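Local structure of conserved hypothetical protein (Sulfolobus solfataricus, 2FNA) at residues 57-62 with 83-88; 94-99 with 108-113. The protein binds ADP and magnesium as an archaeal AAA+ ATPase that probably hydrolyses ATP, in a cellular role not established. One frame throughout, in Å; residues are numbered along the deposited sequence.

Contact 1: residues 57-62 with 83-88. With EDO (1,2-ethanediol), chain E.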
loop_
_atom_site.group_PDB
_atom_site.type_symbol
_atom_site.label_atom_id
_atom_site.label_comp_id
_atom_site.label_asym_id
_atom_site.label_seq_id
_atom_site.Cartn_x
_atom_site.Cartn_y
_atom_site.Cartn_z
ATOM N N PRO A 57 16.898 -9.062 -10.886
ATOM C CA PRO A 57 16.773 -7.687 -11.327
ATOM C C PRO A 57 15.346 -7.201 -11.092
ATOM O O PRO A 57 14.396 -7.985 -11.136
ATOM C CB PRO A 57 17.062 -7.745 -12.822
ATOM C CG PRO A 57 17.120 -9.171 -13.184
ATOM C CD PRO A 57 17.278 -9.983 -11.973
ATOM N N TYR A 58 15.200 -5.920 -10.819
ATOM C CA TYR A 58 13.892 -5.384 -10.530
ATOM C C TYR A 58 13.836 -3.887 -10.804
ATOM O O TYR A 58 14.879 -3.195 -10.903
ATOM C CB TYR A 58 13.506 -5.678 -9.077
ATOM C CG TYR A 58 14.323 -4.911 -8.054
ATOM C CD1 TYR A 58 15.541 -5.417 -7.572
ATOM C CD2 TYR A 58 13.894 -3.675 -7.579
ATOM C CE1 TYR A 58 16.315 -4.702 -6.629
ATOM C CE2 TYR A 58 14.667 -2.948 -6.642
ATOM C CZ TYR A 58 15.859 -3.476 -6.171
ATOM O OH TYR A 58 16.584 -2.761 -5.254
ATOM N N ILE A 59 12.593 -3.436 -10.980
ATOM C CA ILE A 59 12.200 -2.048 -11.113
ATOM C C ILE A 59 11.238 -1.807 -9.948
ATOM O O ILE A 59 10.284 -2.544 -9.789
ATOM C CB ILE A 59 11.431 -1.849 -12.456
ATOM C CG1 ILE A 59 12.402 -1.859 -13.644
ATOM C CG2 ILE A 59 10.550 -0.588 -12.428
ATOM C CD1 ILE A 59 13.339 -0.692 -13.704
ATOM N N TYR A 60 11.499 -0.804 -9.123
ATOM C CA TYR A 60 10.644 -0.539 -7.977
ATOM C C TYR A 60 9.949 0.798 -8.097
ATOM O O TYR A 60 10.576 1.825 -7.897
ATOM C CB TYR A 60 11.477 -0.560 -6.700
ATOM C CG TYR A 60 10.676 -0.763 -5.457
ATOM C CD1 TYR A 60 9.773 0.211 -5.008
ATOM C CD2 TYR A 60 10.796 -1.943 -4.726
ATOM C CE1 TYR A 60 9.034 0.005 -3.859
ATOM C CE2 TYR A 60 10.079 -2.143 -3.573
ATOM C CZ TYR A 60 9.194 -1.174 -3.155
ATOM O OH TYR A 60 8.472 -1.366 -2.006
ATOM N N LEU A 61 8.656 0.796 -8.411
ATOM C CA LEU A 61 7.887 2.048 -8.461
ATOM C C LEU A 61 7.170 2.316 -7.136
ATOM O O LEU A 61 6.187 1.649 -6.798
ATOM C CB LEU A 61 6.891 2.046 -9.620
ATOM C CG LEU A 61 7.477 1.925 -11.035
ATOM C CD1 LEU A 61 6.399 2.172 -12.097
ATOM C CD2 LEU A 61 8.607 2.918 -11.238
ATOM N N ASP A 62 7.699 3.291 -6.394
ATOM C CA ASP A 62 7.145 3.734 -5.124
ATOM C C ASP A 62 6.100 4.844 -5.371
ATOM O O ASP A 62 6.428 6.009 -5.562
ATOM C CB ASP A 62 8.282 4.191 -4.226
ATOM C CG ASP A 62 7.836 4.485 -2.831
ATOM O OD1 ASP A 62 6.791 3.960 -2.409
ATOM O OD2 ASP A 62 8.541 5.252 -2.149
ATOM N N LYS A 83 14.107 6.870 -13.851
ATOM C CA LYS A 83 15.016 6.690 -12.721
ATOM C C LYS A 83 15.260 5.212 -12.426
ATOM O O LYS A 83 16.396 4.794 -12.260
ATOM C CB LYS A 83 14.464 7.362 -11.465
ATOM C CG LYS A 83 14.511 8.879 -11.475
ATOM C CD LYS A 83 13.634 9.451 -10.361
ATOM N N GLU A 84 14.195 4.418 -12.369
ATOM C CA GLU A 84 14.339 3.004 -12.064
ATOM C C GLU A 84 15.085 2.245 -13.148
ATOM O O GLU A 84 15.895 1.368 -12.845
ATOM C CB GLU A 84 12.967 2.354 -11.793
ATOM C CG GLU A 84 12.465 2.589 -10.372
ATOM C CD GLU A 84 13.459 2.143 -9.304
ATOM O OE1 GLU A 84 13.748 0.906 -9.161
ATOM O OE2 GLU A 84 13.955 3.054 -8.608
ATOM N N ILE A 85 14.808 2.574 -14.405
ATOM C CA ILE A 85 15.446 1.910 -15.540
ATOM C C ILE A 85 16.954 2.146 -15.462
ATOM O O ILE A 85 17.744 1.224 -15.691
ATOM C CB ILE A 85 14.842 2.380 -16.890
ATOM C CG1 ILE A 85 13.451 1.773 -17.066
ATOM C CG2 ILE A 85 15.707 1.965 -18.087
ATOM C CD1 ILE A 85 12.598 2.480 -18.070
ATOM N N ASN A 86 17.350 3.357 -15.087
ATOM C CA ASN A 86 18.768 3.695 -14.976
ATOM C C ASN A 86 19.507 2.851 -13.909
ATOM O O ASN A 86 20.696 2.532 -14.067
ATOM C CB ASN A 86 18.940 5.203 -14.718
ATOM C CG ASN A 86 18.760 6.045 -15.985
ATOM O OD1 ASN A 86 18.983 5.571 -17.100
ATOM N ND2 ASN A 86 18.371 7.309 -15.806
ATOM N N LYS A 87 18.794 2.480 -12.845
ATOM C CA LYS A 87 19.307 1.535 -11.857
ATOM C C LYS A 87 19.419 0.111 -12.447
ATOM O O LYS A 87 20.372 -0.638 -12.147
ATOM C CB LYS A 87 18.396 1.504 -10.631
ATOM C CG LYS A 87 18.152 2.846 -9.948
ATOM C CD LYS A 87 17.252 2.645 -8.745
ATOM C CE LYS A 87 16.862 3.949 -8.087
ATOM N NZ LYS A 87 16.059 3.696 -6.849
ATOM N N LEU A 88 18.450 -0.246 -13.294
ATOM C CA LEU A 88 18.374 -1.581 -13.886
ATOM C C LEU A 88 19.429 -1.838 -14.968
ATOM O O LEU A 88 19.954 -2.953 -15.056
ATOM C CB LEU A 88 16.981 -1.851 -14.454
ATOM C CG LEU A 88 16.765 -3.266 -14.988
ATOM C CD1 LEU A 88 16.849 -4.277 -13.874
ATOM C CD2 LEU A 88 15.449 -3.417 -15.736
HETATM C C1 EDO E . 17.548 -2.663 -8.945
HETATM O O1 EDO E . 17.618 -1.247 -8.738
HETATM C C2 EDO E . 18.020 -3.031 -10.345
HETATM O O2 EDO E . 17.843 -4.445 -10.554
HETATM O O HOH W 1 15.767 -0.626 -10.460
#
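The side chain of Glu84, on helix 74-91, bonds to the backbone of Tyr60 on an outermost strand of the parallel sheet, at an edge with no further strand in this chain. Tyr60 N reaches Glu84 OE1 at 2.8 Å. The bond is nearly straight, 166° at the hydrogen, but the N-H comes from above the carboxylate plane, 41° out of it. The bend of Glu84 at chi2 sets OE1 beside the strand's edge and turns OE2 toward Lys87. Glu84 OE2 takes Lys87 NZ on the syn lone pair at 2.8 Å, a salt bridge one helical turn on. Both oxygens are therefore gripped, which limits rotation of the group. Water 1 also bonds Glu84 OE1 and Tyr58 O, tying helix and strand together a second time. An ethanediol, probably from the crystallisation liquor, fills in beside the water. Ethanediol O2 accepts Tyr58 N at 3.0 Å. Ethanediol C1 lies 3.3 Å above one face of the Tyr58 ring. The apolar part runs along the same seam. Ile59 CD1 presses on the helix backbone, 3.4 Å from Glu84 O, and passes alongside Glu84 CB. Leu88 crosses Ile59 at about a right angle, and Leu88 CD1 meets Pro57 CB at 3.6 Å. On the other edge of the strand, Ile59 and Leu61 pair with strand 139-144. Tyr60 OH bonds Asp144. A helix running nearly antiparallel (156°) beside a strand is as expected in the alpha/beta core of P-loop NTPases, here with the 2-3-4-1-5 strand order of AAA+ proteins.

Contact 2: residues 94-99 with 108-113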
loop_
_atom_site.group_PDB
_atom_site.type_symbol
_atom_site.label_atom_id
_atom_site.label_comp_id
_atom_site.label_asym_id
_atom_site.label_seq_id
_atom_site.Cartn_x
_atom_site.Cartn_y
_atom_site.Cartn_z
ATOM N N SER A 94 23.084 -5.526 -21.131
ATOM C CA SER A 94 22.522 -5.599 -22.496
ATOM C C SER A 94 21.185 -4.869 -22.645
ATOM O O SER A 94 20.565 -4.915 -23.714
ATOM C CB SER A 94 22.341 -7.056 -22.936
ATOM O OG SER A 94 21.400 -7.739 -22.123
ATOM N N LEU A 95 20.731 -4.215 -21.580
ATOM C CA LEU A 95 19.467 -3.487 -21.632
ATOM C C LEU A 95 19.622 -2.185 -22.404
ATOM O O LEU A 95 18.801 -1.872 -23.257
ATOM C CB LEU A 95 18.956 -3.195 -20.226
ATOM C CG LEU A 95 17.597 -2.495 -20.091
ATOM C CD1 LEU A 95 16.552 -3.169 -20.942
ATOM C CD2 LEU A 95 17.186 -2.518 -18.663
ATOM N N LEU A 96 20.682 -1.437 -22.108
ATOM C CA LEU A 96 20.952 -0.176 -22.802
ATOM C C LEU A 96 20.906 -0.371 -24.318
ATOM O O LEU A 96 20.361 0.465 -25.038
ATOM C CB LEU A 96 22.290 0.413 -22.359
ATOM C CG LEU A 96 22.301 1.934 -22.227
ATOM C CD1 LEU A 96 21.503 2.367 -21.013
ATOM C CD2 LEU A 96 23.727 2.498 -22.150
ATOM N N LYS A 97 21.444 -1.496 -24.788
ATOM C CA LYS A 97 21.338 -1.899 -26.194
ATOM C C LYS A 97 19.898 -2.214 -26.621
ATOM O O LYS A 97 19.479 -1.833 -27.709
ATOM C CB LYS A 97 22.236 -3.124 -26.453
ATOM C CG LYS A 97 22.120 -3.744 -27.861
ATOM C CD LYS A 97 22.908 -5.068 -27.952
ATOM C CE LYS A 97 22.459 -5.953 -29.132
ATOM N NZ LYS A 97 23.518 -6.115 -30.157
ATOM N N ALA A 98 19.167 -2.936 -25.773
ATOM C CA ALA A 98 17.764 -3.313 -26.050
ATOM C C ALA A 98 16.774 -2.127 -26.001
ATOM O O ALA A 98 15.715 -2.179 -26.640
ATOM C CB ALA A 98 17.316 -4.424 -25.102
ATOM N N LEU A 99 17.116 -1.071 -25.256
ATOM C CA LEU A 99 16.300 0.156 -25.206
ATOM C C LEU A 99 16.632 1.140 -26.334
ATOM O O LEU A 99 15.923 2.131 -26.529
ATOM C CB LEU A 99 16.474 0.868 -23.853
ATOM C CG LEU A 99 15.990 0.085 -22.637
ATOM C CD1 LEU A 99 16.344 0.786 -21.329
ATOM C CD2 LEU A 99 14.507 -0.152 -22.741
HETATM N N MSE A 108 22.281 8.642 -23.417
HETATM C CA MSE A 108 23.447 9.512 -23.195
HETATM C C MSE A 108 23.861 9.522 -21.713
HETATM O O MSE A 108 23.172 10.143 -20.900
HETATM C CB MSE A 108 23.148 10.952 -23.642
ATOM N N GLY A 109 24.944 8.836 -21.329
ATOM C CA GLY A 109 25.704 7.895 -22.171
ATOM C C GLY A 109 25.470 6.473 -21.694
ATOM O O GLY A 109 25.237 5.564 -22.501
ATOM N N ASN A 110 25.542 6.280 -20.377
ATOM C CA ASN A 110 25.100 5.034 -19.756
ATOM C C ASN A 110 23.717 5.170 -19.098
ATOM O O ASN A 110 23.349 4.396 -18.205
ATOM C CB ASN A 110 26.128 4.546 -18.739
ATOM C CG ASN A 110 26.262 3.036 -18.746
ATOM O OD1 ASN A 110 26.773 2.455 -19.710
ATOM N ND2 ASN A 110 25.801 2.390 -17.680
ATOM N N GLU A 111 22.952 6.151 -19.567
ATOM C CA GLU A 111 21.629 6.438 -19.040
ATOM C C GLU A 111 20.656 6.702 -20.175
ATOM O O GLU A 111 21.067 6.926 -21.307
ATOM C CB GLU A 111 21.691 7.659 -18.135
ATOM C CG GLU A 111 22.170 7.363 -16.737
ATOM C CD GLU A 111 22.043 8.571 -15.824
ATOM O OE1 GLU A 111 22.123 9.711 -16.336
ATOM O OE2 GLU A 111 21.864 8.382 -14.598
ATOM N N ILE A 112 19.362 6.677 -19.851
ATOM C CA ILE A 112 18.307 6.973 -20.820
ATOM C C ILE A 112 17.499 8.205 -20.421
ATOM O O ILE A 112 17.448 8.583 -19.252
ATOM C CB ILE A 112 17.325 5.785 -21.013
ATOM C CG1 ILE A 112 16.510 5.514 -19.742
ATOM C CG2 ILE A 112 18.065 4.521 -21.459
ATOM C CD1 ILE A 112 15.164 4.897 -20.018
ATOM N N LYS A 113 16.879 8.813 -21.423
ATOM C CA LYS A 113 15.913 9.902 -21.253
ATOM C C LYS A 113 14.742 9.646 -22.200
ATOM O O LYS A 113 14.945 9.359 -23.375
ATOM C CB LYS A 113 16.549 11.269 -21.575
ATOM C CG LYS A 113 17.135 12.004 -20.376
#
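Leu96, on the short helix 95-98, packs against the turn of a two-stranded antiparallel beta hairpin made by strands 105-107 and 112-114. Its CB points toward the turn. Leu96 chi1, -142°, is well off a staggered position and carries CG on toward the hairpin. The chain forks at CG. Leu96 CD2 lies 3.4 Å from Gly109 O. It also touches Asn110 CA and, at the end of that side chain, Asn110 OD1. Leu96 CD1 takes the other branch and lies 4.1 Å from Ile112 CG2. It also nears Asn110 O. An alanine in place of Leu96 lacks both methyls, and the turn at Gly109 and Asn110 would probably be left without its cover from the helix. The turn is closed by Met108 N bonding Glu111 O at 3.0 Å, and the peptide before Gly109 is modelled as cis. Met108 is a selenomethionine. No hydrogen bond joins residues 94-99 and 108-113, so the contact rests on methyl groups against backbone and aliphatic carbon. Further in, Leu99 rests on helix 124-133 as well as on the hairpin. It crosses Ile112 at about a right angle, with Leu99 CD1 4.1 Å from Ile112 CG2.

Contact 1 is buried at the edge of the central sheet. Contact 2 is partly buried and lies farther from the centre of the chain, with its turn residues exposed. Their centres are about 13 Å apart. Contact 1 mixes a carboxylate, a salt bridge and a water with apolar side chains, while contact 2 is almost wholly apolar across its segments. Helix 74-91 links them. Ile85 and Leu88 touch both contacts, while Asn86 turns away from the strand to the hairpin. Ile85 CG2 packs on Leu99 CD1 at 3.5 Å, and Leu88 touches Leu95. Asn86 OD1 probably accepts a hydrogen bond from Ile112 N at 3.0 Å. One helix thus serves the sheet edge, helix 95-98 and the hairpin.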